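PDB 2DVA: galactose-binding lectin from Arachis hypogaea, which binds carbohydrate as a D-galactose-specific legume lectin, a homotetramer whose subunits each carry calcium and manganese. Local coordinates for residues A[1-6]-A[224-229]; A[49-54]-A[201-206]; A[64-69]-A[164-169]. One frame throughout, in Å; residues are numbered along the deposited sequence.

Interaction 1. Residues A[1-6]-A[224-229]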
loop_
_atom_site.group_PDB
_atom_site.type_symbol
_atom_site.label_atom_id
_atom_site.label_comp_id
_atom_site.label_asym_id
_atom_site.label_seq_id
_atom_site.Cartn_x
_atom_site.Cartn_y
_atom_site.Cartn_z
ATOM N N ALA A 1 -11.835 -11.456 -1.626
ATOM C CA ALA A 1 -11.849 -10.083 -2.208
ATOM C C ALA A 1 -10.863 -9.981 -3.362
ATOM O O ALA A 1 -9.722 -10.416 -3.255
ATOM C CB ALA A 1 -11.499 -9.073 -1.144
ATOM N N GLU A 2 -11.315 -9.407 -4.469
ATOM C CA GLU A 2 -10.472 -9.249 -5.647
ATOM C C GLU A 2 -10.176 -7.765 -5.799
ATOM O O GLU A 2 -11.059 -6.973 -6.129
ATOM C CB GLU A 2 -11.196 -9.783 -6.881
ATOM C CG GLU A 2 -10.425 -9.617 -8.176
ATOM C CD GLU A 2 -11.106 -10.303 -9.336
ATOM O OE1 GLU A 2 -11.213 -11.549 -9.299
ATOM O OE2 GLU A 2 -11.539 -9.605 -10.279
ATOM N N THR A 3 -8.920 -7.403 -5.573
ATOM C CA THR A 3 -8.513 -6.011 -5.624
ATOM C C THR A 3 -7.469 -5.639 -6.666
ATOM O O THR A 3 -6.518 -6.382 -6.919
ATOM C CB THR A 3 -7.998 -5.577 -4.234
ATOM O OG1 THR A 3 -9.089 -5.604 -3.304
ATOM C CG2 THR A 3 -7.385 -4.177 -4.280
ATOM N N VAL A 4 -7.668 -4.470 -7.268
ATOM C CA VAL A 4 -6.749 -3.927 -8.255
ATOM C C VAL A 4 -6.364 -2.552 -7.729
ATOM O O VAL A 4 -7.229 -1.707 -7.490
ATOM C CB VAL A 4 -7.407 -3.771 -9.645
ATOM C CG1 VAL A 4 -6.416 -3.148 -10.618
ATOM C CG2 VAL A 4 -7.862 -5.127 -10.167
ATOM N N SER A 5 -5.072 -2.333 -7.518
ATOM C CA SER A 5 -4.620 -1.047 -7.014
ATOM C C SER A 5 -3.247 -0.672 -7.536
ATOM O O SER A 5 -2.327 -1.489 -7.562
ATOM C CB SER A 5 -4.591 -1.048 -5.483
ATOM O OG SER A 5 -3.617 -1.952 -5.007
ATOM N N PHE A 6 -3.124 0.577 -7.960
ATOM C CA PHE A 6 -1.865 1.079 -8.468
ATOM C C PHE A 6 -1.722 2.539 -8.091
ATOM O O PHE A 6 -2.664 3.151 -7.581
ATOM C CB PHE A 6 -1.776 0.888 -9.986
ATOM C CG PHE A 6 -2.925 1.481 -10.761
ATOM C CD1 PHE A 6 -2.981 2.847 -11.021
ATOM C CD2 PHE A 6 -3.916 0.658 -11.295
ATOM C CE1 PHE A 6 -4.001 3.385 -11.809
ATOM C CE2 PHE A 6 -4.942 1.187 -12.085
ATOM C CZ PHE A 6 -4.982 2.552 -12.344
ATOM N N SER A 224 -3.785 7.424 -8.875
ATOM C CA SER A 224 -3.790 6.280 -7.970
ATOM C C SER A 224 -5.183 5.665 -8.072
ATOM O O SER A 224 -6.164 6.367 -8.324
ATOM C CB SER A 224 -3.471 6.695 -6.522
ATOM O OG SER A 224 -4.408 7.616 -5.999
ATOM N N PHE A 225 -5.276 4.357 -7.874
ATOM C CA PHE A 225 -6.554 3.680 -8.022
ATOM C C PHE A 225 -6.620 2.386 -7.221
ATOM O O PHE A 225 -5.634 1.661 -7.096
ATOM C CB PHE A 225 -6.770 3.405 -9.527
ATOM C CG PHE A 225 -7.955 2.526 -9.851
ATOM C CD1 PHE A 225 -7.891 1.144 -9.679
ATOM C CD2 PHE A 225 -9.121 3.078 -10.373
ATOM C CE1 PHE A 225 -8.971 0.320 -10.027
ATOM C CE2 PHE A 225 -10.209 2.267 -10.724
ATOM C CZ PHE A 225 -10.130 0.881 -10.549
ATOM N N THR A 226 -7.790 2.119 -6.656
ATOM C CA THR A 226 -8.011 0.891 -5.916
ATOM C C THR A 226 -9.450 0.471 -6.125
ATOM O O THR A 226 -10.375 1.249 -5.883
ATOM C CB THR A 226 -7.811 1.026 -4.395
ATOM O OG1 THR A 226 -6.485 1.475 -4.103
ATOM C CG2 THR A 226 -8.020 -0.333 -3.740
ATOM N N SER A 227 -9.630 -0.760 -6.582
ATOM C CA SER A 227 -10.959 -1.298 -6.789
ATOM C C SER A 227 -11.001 -2.636 -6.068
ATOM O O SER A 227 -10.028 -3.383 -6.059
ATOM C CB SER A 227 -11.248 -1.491 -8.282
ATOM O OG SER A 227 -10.388 -2.465 -8.850
ATOM N N THR A 228 -12.130 -2.923 -5.445
ATOM C CA THR A 228 -12.297 -4.172 -4.735
ATOM C C THR A 228 -13.639 -4.772 -5.118
ATOM O O THR A 228 -14.670 -4.100 -5.084
ATOM C CB THR A 228 -12.234 -3.949 -3.213
ATOM O OG1 THR A 228 -10.907 -3.549 -2.852
ATOM C CG2 THR A 228 -12.599 -5.216 -2.462
ATOM N N LEU A 229 -13.610 -6.037 -5.519
ATOM C CA LEU A 229 -14.816 -6.758 -5.902
ATOM C C LEU A 229 -14.966 -7.903 -4.912
ATOM O O LEU A 229 -14.061 -8.724 -4.774
ATOM C CB LEU A 229 -14.674 -7.318 -7.322
ATOM C CG LEU A 229 -15.751 -8.297 -7.809
ATOM C CD1 LEU A 229 -17.126 -7.618 -7.793
ATOM C CD2 LEU A 229 -15.401 -8.785 -9.206
HETATM O O HOH W 1 -11.276 -5.066 -8.155
#
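Phe6 meets Phe225 at one end of an antiparallel strand pair. Its CG sits between the backbone N and the carbonyl carbon (chi1 55°), which turns the ring back across the neighbouring strand. CB and CG only carry the ring outward; the contact begins at CD1, 4.1 Å from Phe225 CB. CE1 closes in on the same carbon, CE2 reaches Phe225 CD1 at 3.8 Å, and the tip, CZ, lies 3.4 Å from Phe225 CB. That methylene thus makes a CH-pi contact over one face of the Phe6 ring, while the two rings run nearly parallel (13°) but slid apart, with little overlap. Two flat aromatics suit this inward face, which they share with Val4, Ser227, Glu2 and Leu229. A water bridges Ser227 OG and Glu2 O, and Glu2 extends alongside Leu229 to a salt bridge with Arg53. On the reverse face, Thr228 OG1 donates to Thr3 OG1 (2.8 Å); both hydroxyls also bond a second subunit, Thr3 to its Asp184 and Thr228 to its Ile185 N. Paired backbone bonds, such as Val4 N to Ser227 O at 2.9 Å, join the N-terminal strand to the C-terminal one, as in the back sheet of the legume lectin jelly roll.

Interaction 2. Residues A[49-54]-A[201-206]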
loop_
_atom_site.group_PDB
_atom_site.type_symbol
_atom_site.label_atom_id
_atom_site.label_comp_id
_atom_site.label_asym_id
_atom_site.label_seq_id
_atom_site.Cartn_x
_atom_site.Cartn_y
_atom_site.Cartn_z
ATOM N N ALA A 49 -3.193 -0.336 -18.823
ATOM C CA ALA A 49 -3.114 -1.530 -19.663
ATOM C C ALA A 49 -3.954 -2.738 -19.254
ATOM O O ALA A 49 -4.546 -3.392 -20.108
ATOM C CB ALA A 49 -1.653 -1.952 -19.816
ATOM N N MET A 50 -3.998 -3.037 -17.962
ATOM C CA MET A 50 -4.747 -4.191 -17.465
ATOM C C MET A 50 -6.262 -4.002 -17.466
ATOM O O MET A 50 -6.777 -2.983 -17.002
ATOM C CB MET A 50 -4.303 -4.534 -16.037
ATOM C CG MET A 50 -5.079 -5.682 -15.387
ATOM S SD MET A 50 -5.260 -5.536 -13.560
ATOM C CE MET A 50 -3.571 -5.887 -13.025
ATOM N N PRO A 51 -7.001 -4.975 -18.014
ATOM C CA PRO A 51 -8.452 -4.804 -18.000
ATOM C C PRO A 51 -8.927 -5.051 -16.570
ATOM O O PRO A 51 -8.382 -5.908 -15.870
ATOM C CB PRO A 51 -8.938 -5.866 -18.986
ATOM C CG PRO A 51 -7.887 -6.921 -18.904
ATOM C CD PRO A 51 -6.611 -6.116 -18.860
ATOM N N VAL A 52 -9.920 -4.285 -16.129
ATOM C CA VAL A 52 -10.440 -4.434 -14.779
ATOM C C VAL A 52 -11.830 -5.056 -14.795
ATOM O O VAL A 52 -12.718 -4.624 -15.527
ATOM C CB VAL A 52 -10.499 -3.078 -14.045
ATOM C CG1 VAL A 52 -10.964 -3.283 -12.611
ATOM C CG2 VAL A 52 -9.126 -2.421 -14.060
ATOM N N ARG A 53 -11.997 -6.091 -13.984
ATOM C CA ARG A 53 -13.260 -6.799 -13.872
ATOM C C ARG A 53 -14.099 -6.054 -12.841
ATOM O O ARG A 53 -13.959 -6.294 -11.644
ATOM C CB ARG A 53 -12.967 -8.223 -13.407
ATOM C CG ARG A 53 -14.167 -9.097 -13.139
ATOM C CD ARG A 53 -13.682 -10.281 -12.337
ATOM N NE ARG A 53 -14.643 -11.366 -12.260
ATOM C CZ ARG A 53 -14.402 -12.505 -11.626
ATOM N NH1 ARG A 53 -13.233 -12.683 -11.024
ATOM N NH2 ARG A 53 -15.320 -13.464 -11.596
ATOM N N ILE A 54 -14.964 -5.153 -13.302
ATOM C CA ILE A 54 -15.786 -4.363 -12.391
ATOM C C ILE A 54 -17.019 -5.066 -11.833
ATOM O O ILE A 54 -17.575 -4.630 -10.827
ATOM C CB ILE A 54 -16.210 -3.016 -13.033
ATOM C CG1 ILE A 54 -16.834 -3.258 -14.407
ATOM C CG2 ILE A 54 -15.006 -2.093 -13.118
ATOM C CD1 ILE A 54 -17.283 -1.990 -15.116
ATOM N N ARG A 201 -15.559 -6.720 -18.069
ATOM C CA ARG A 201 -14.170 -6.288 -18.120
ATOM C C ARG A 201 -14.096 -4.951 -18.839
ATOM O O ARG A 201 -14.633 -4.794 -19.933
ATOM C CB ARG A 201 -13.304 -7.326 -18.840
ATOM C CG ARG A 201 -13.726 -8.764 -18.561
ATOM C CD ARG A 201 -12.551 -9.716 -18.536
ATOM N NE ARG A 201 -11.561 -9.420 -19.565
ATOM C CZ ARG A 201 -10.421 -10.089 -19.706
ATOM N NH1 ARG A 201 -10.137 -11.096 -18.887
ATOM N NH2 ARG A 201 -9.558 -9.742 -20.653
ATOM N N VAL A 202 -13.424 -3.989 -18.214
ATOM C CA VAL A 202 -13.293 -2.650 -18.773
ATOM C C VAL A 202 -11.892 -2.099 -18.575
ATOM O O VAL A 202 -11.043 -2.728 -17.952
ATOM C CB VAL A 202 -14.263 -1.661 -18.080
ATOM C CG1 VAL A 202 -15.698 -2.140 -18.207
ATOM C CG2 VAL A 202 -13.883 -1.522 -16.605
ATOM N N LYS A 203 -11.658 -0.913 -19.119
ATOM C CA LYS A 203 -10.380 -0.240 -18.946
ATOM C C LYS A 203 -10.653 1.185 -18.492
ATOM O O LYS A 203 -11.640 1.807 -18.907
ATOM C CB LYS A 203 -9.560 -0.249 -20.242
ATOM C CG LYS A 203 -8.701 -1.494 -20.375
ATOM C CD LYS A 203 -7.772 -1.437 -21.571
ATOM C CE LYS A 203 -7.052 -2.769 -21.730
ATOM N NZ LYS A 203 -6.152 -2.802 -22.914
ATOM N N PHE A 204 -9.794 1.680 -17.608
ATOM C CA PHE A 204 -9.913 3.035 -17.082
ATOM C C PHE A 204 -8.817 3.887 -17.711
ATOM O O PHE A 204 -7.726 3.387 -17.993
ATOM C CB PHE A 204 -9.729 3.047 -15.561
ATOM C CG PHE A 204 -10.856 2.407 -14.794
ATOM C CD1 PHE A 204 -10.964 1.025 -14.705
ATOM C CD2 PHE A 204 -11.798 3.195 -14.138
ATOM C CE1 PHE A 204 -11.999 0.431 -13.969
ATOM C CE2 PHE A 204 -12.837 2.610 -13.400
ATOM C CZ PHE A 204 -12.932 1.225 -13.318
ATOM N N GLY A 205 -9.099 5.169 -17.929
ATOM C CA GLY A 205 -8.092 6.035 -18.514
ATOM C C GLY A 205 -8.517 7.482 -18.641
ATOM O O GLY A 205 -9.506 7.908 -18.052
ATOM N N PHE A 206 -7.756 8.244 -19.418
ATOM C CA PHE A 206 -8.049 9.654 -19.638
ATOM C C PHE A 206 -8.007 9.960 -21.123
ATOM O O PHE A 206 -7.225 9.365 -21.860
ATOM C CB PHE A 206 -7.020 10.518 -18.912
ATOM C CG PHE A 206 -7.042 10.350 -17.426
ATOM C CD1 PHE A 206 -7.927 11.085 -16.649
ATOM C CD2 PHE A 206 -6.213 9.419 -16.808
ATOM C CE1 PHE A 206 -7.989 10.894 -15.276
ATOM C CE2 PHE A 206 -6.267 9.221 -15.431
ATOM C CZ PHE A 206 -7.159 9.959 -14.664
#
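Ile54 and Val202 cross at about a right angle, with Ile54 CD1 pressed to 3.5 Å from Val202 CG1, closer than two methyl carbons normally approach. The isoleucine's CG1 branch lies between its backbone N and carbonyl carbon (chi1 52°), which sends CD1 to the valine methyls and leaves CG2 to reach Phe204 CZ at 3.9 Å. Val52 also stands roughly perpendicular to Phe204, and its CB approaches CE1 at 3.8 Å. Val52 CB and Ile54 CG2 both lie near the plane of the Phe204 ring, at its edge; beta-branched side chains, whose methyls lie close to the backbone, suit this inward face. Pro51 and Arg201 instead lie side by side, pointing the same way, with Pro51 CG over one face of the guanidinium, 3.7 Å from NH2, while Arg201 keeps a salt bridge with Glu92. Lys203 stretches out past Pro51, bringing CE beside Ala49 O before its amine bonds Asn19. Two backbone bonds hold Val52 and Val202 together, the one from Val52 N to Val202 O being 2.6 Å long and nearly straight (168°). The pairing joins strands 43-53 and 201-209 in the seven-stranded curved sheet of the legume lectin sandwich.

Interaction 3. Residues A[64-69]-A[164-169]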
loop_
_atom_site.group_PDB
_atom_site.type_symbol
_atom_site.label_atom_id
_atom_site.label_comp_id
_atom_site.label_asym_id
_atom_site.label_seq_id
_atom_site.Cartn_x
_atom_site.Cartn_y
_atom_site.Cartn_z
ATOM N N SER A 64 -16.422 -1.682 -6.007
ATOM C CA SER A 64 -16.424 -0.289 -5.582
ATOM C C SER A 64 -15.006 0.155 -5.911
ATOM O O SER A 64 -14.109 -0.682 -6.036
ATOM C CB SER A 64 -16.621 -0.149 -4.064
ATOM O OG SER A 64 -17.962 -0.347 -3.666
ATOM N N PHE A 65 -14.792 1.454 -6.082
ATOM C CA PHE A 65 -13.438 1.922 -6.325
ATOM C C PHE A 65 -13.193 3.322 -5.792
ATOM O O PHE A 65 -14.113 4.129 -5.656
ATOM C CB PHE A 65 -13.035 1.811 -7.819
ATOM C CG PHE A 65 -13.774 2.734 -8.757
ATOM C CD1 PHE A 65 -13.574 4.112 -8.721
ATOM C CD2 PHE A 65 -14.635 2.215 -9.717
ATOM C CE1 PHE A 65 -14.225 4.957 -9.636
ATOM C CE2 PHE A 65 -15.286 3.048 -10.629
ATOM C CZ PHE A 65 -15.078 4.421 -10.586
ATOM N N LEU A 66 -11.940 3.561 -5.431
ATOM C CA LEU A 66 -11.489 4.846 -4.941
ATOM C C LEU A 66 -10.343 5.174 -5.872
ATOM O O LEU A 66 -9.475 4.333 -6.114
ATOM C CB LEU A 66 -10.967 4.743 -3.507
ATOM C CG LEU A 66 -10.327 6.022 -2.960
ATOM C CD1 LEU A 66 -11.387 7.112 -2.847
ATOM C CD2 LEU A 66 -9.701 5.748 -1.606
ATOM N N THR A 67 -10.345 6.383 -6.413
ATOM C CA THR A 67 -9.287 6.785 -7.324
ATOM C C THR A 67 -9.105 8.297 -7.260
ATOM O O THR A 67 -10.063 9.045 -7.075
ATOM C CB THR A 67 -9.626 6.345 -8.786
ATOM O OG1 THR A 67 -8.524 6.639 -9.657
ATOM C CG2 THR A 67 -10.872 7.065 -9.287
ATOM N N SER A 68 -7.866 8.748 -7.378
ATOM C CA SER A 68 -7.613 10.175 -7.361
ATOM C C SER A 68 -6.518 10.465 -8.360
ATOM O O SER A 68 -5.628 9.647 -8.581
ATOM C CB SER A 68 -7.211 10.653 -5.958
ATOM O OG SER A 68 -5.930 10.184 -5.601
ATOM N N PHE A 69 -6.590 11.631 -8.982
ATOM C CA PHE A 69 -5.597 12.001 -9.969
ATOM C C PHE A 69 -5.486 13.512 -10.037
ATOM O O PHE A 69 -6.348 14.225 -9.529
ATOM C CB PHE A 69 -6.008 11.426 -11.330
ATOM C CG PHE A 69 -7.424 11.753 -11.727
ATOM C CD1 PHE A 69 -7.737 12.984 -12.304
ATOM C CD2 PHE A 69 -8.446 10.828 -11.531
ATOM C CE1 PHE A 69 -9.041 13.285 -12.683
ATOM C CE2 PHE A 69 -9.756 11.121 -11.905
ATOM C CZ PHE A 69 -10.053 12.351 -12.484
ATOM N N THR A 164 -10.760 13.464 -6.644
ATOM C CA THR A 164 -10.935 12.217 -5.915
ATOM C C THR A 164 -12.311 11.695 -6.303
ATOM O O THR A 164 -13.301 12.429 -6.251
ATOM C CB THR A 164 -10.893 12.410 -4.388
ATOM O OG1 THR A 164 -9.612 12.921 -4.002
ATOM C CG2 THR A 164 -11.116 11.069 -3.683
ATOM N N VAL A 165 -12.366 10.433 -6.711
ATOM C CA VAL A 165 -13.619 9.822 -7.114
ATOM C C VAL A 165 -13.894 8.559 -6.300
ATOM O O VAL A 165 -12.991 7.761 -6.037
ATOM C CB VAL A 165 -13.601 9.448 -8.621
ATOM C CG1 VAL A 165 -14.909 8.771 -9.008
ATOM C CG2 VAL A 165 -13.382 10.700 -9.471
ATOM N N ILE A 166 -15.145 8.395 -5.892
ATOM C CA ILE A 166 -15.561 7.221 -5.132
ATOM C C ILE A 166 -16.779 6.595 -5.799
ATOM O O ILE A 166 -17.768 7.279 -6.066
ATOM C CB ILE A 166 -15.993 7.574 -3.689
ATOM C CG1 ILE A 166 -14.823 8.146 -2.892
ATOM C CG2 ILE A 166 -16.536 6.336 -2.995
ATOM C CD1 ILE A 166 -15.221 8.564 -1.486
ATOM N N TYR A 167 -16.705 5.304 -6.088
ATOM C CA TYR A 167 -17.860 4.622 -6.644
ATOM C C TYR A 167 -18.287 3.577 -5.619
ATOM O O TYR A 167 -17.547 2.640 -5.328
ATOM C CB TYR A 167 -17.543 3.924 -7.965
ATOM C CG TYR A 167 -18.768 3.263 -8.556
ATOM C CD1 TYR A 167 -19.801 4.028 -9.109
ATOM C CD2 TYR A 167 -18.935 1.879 -8.498
ATOM C CE1 TYR A 167 -20.967 3.431 -9.583
ATOM C CE2 TYR A 167 -20.098 1.273 -8.969
ATOM C CZ TYR A 167 -21.107 2.052 -9.507
ATOM O OH TYR A 167 -22.254 1.449 -9.967
ATOM N N ASP A 168 -19.469 3.763 -5.046
ATOM C CA ASP A 168 -19.993 2.821 -4.069
ATOM C C ASP A 168 -20.951 1.904 -4.822
ATOM O O ASP A 168 -22.053 2.308 -5.185
ATOM C CB ASP A 168 -20.729 3.569 -2.968
ATOM C CG ASP A 168 -21.395 2.637 -1.999
ATOM O OD1 ASP A 168 -20.673 1.885 -1.314
ATOM O OD2 ASP A 168 -22.640 2.652 -1.935
ATOM N N SER A 169 -20.522 0.670 -5.071
ATOM C CA SER A 169 -21.338 -0.275 -5.833
ATOM C C SER A 169 -22.723 -0.541 -5.253
ATOM O O SER A 169 -23.695 -0.650 -5.997
ATOM C CB SER A 169 -20.592 -1.600 -5.996
ATOM O OG SER A 169 -20.387 -2.214 -4.740
HETATM O O HOH W 2 -18.421 -2.768 -2.406
#
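Ser64 OG gathers several partners at the end of this strand pair. It accepts the backbone N-H of Ser169 at 3.1 Å, nearly straight at 168°, and is hydrogen-bonded to a water, which also bonds Ser169 OG, and to Thr187 of a second subunit. A small hydroxyl suits such a junction: with OG beside its own backbone N (chi1 -77°), it faces the turn just where the regular ladder stops. In that ladder Phe65 N gives to Tyr167 O, on a carbonyl lone pair, and Tyr167 N returns one to Phe65 O at 2.9 Å; Thr67 and Val165 repeat the exchange, with Val165 N meeting Thr67 O at 2.7 Å almost head-on. Strands 64-74 and 160-168 are thereby joined as antiparallel neighbours in the back sheet of the legume lectin sandwich. Between the sheets, Tyr167 CB sits over the centre of the Phe65 ring, 3.6 Å from its CE2, a CH-pi contact, while Val165 CG1 comes to the ring edge. The phenol OH of Tyr167, a buried residue, is bonded to Val192 O. Thr67 OG1 bonds Ser224 O and the indole NE1 of Trp223, whereas its CG2 lies 3.7 Å from Val165 CB. On the reverse face Leu66 CD1 rests alongside Ile166 CG1 at 3.6 Å, both residues packing on Ala177 of the second subunit. Asp168 OD1 also bonds that subunit's Thr187, and OD2 bonds Thr171 of its own chain.

Interactions 1 and 3 lie in one sheet, centres about 10 Å apart, where strand 217-229 is flanked by 2-8 and 64-74. Interaction 2 belongs to the facing sheet, about 11 Å from interaction 1 and 14 Å from interaction 3 between centres. The contacts are nested along the chain: interaction 3 within the loop closed by interaction 2, itself within that closed by interaction 1. Phe204 meets Phe225 and Phe65, and Phe206 meets Phe69, between the sheets, and a salt bridge from Glu2 to Arg53 ties interaction 1 to interaction 2. Interactions 1 and 3 touch the second subunit, while 1 and 2 touch the third, so both sheets contribute to tetramer packing.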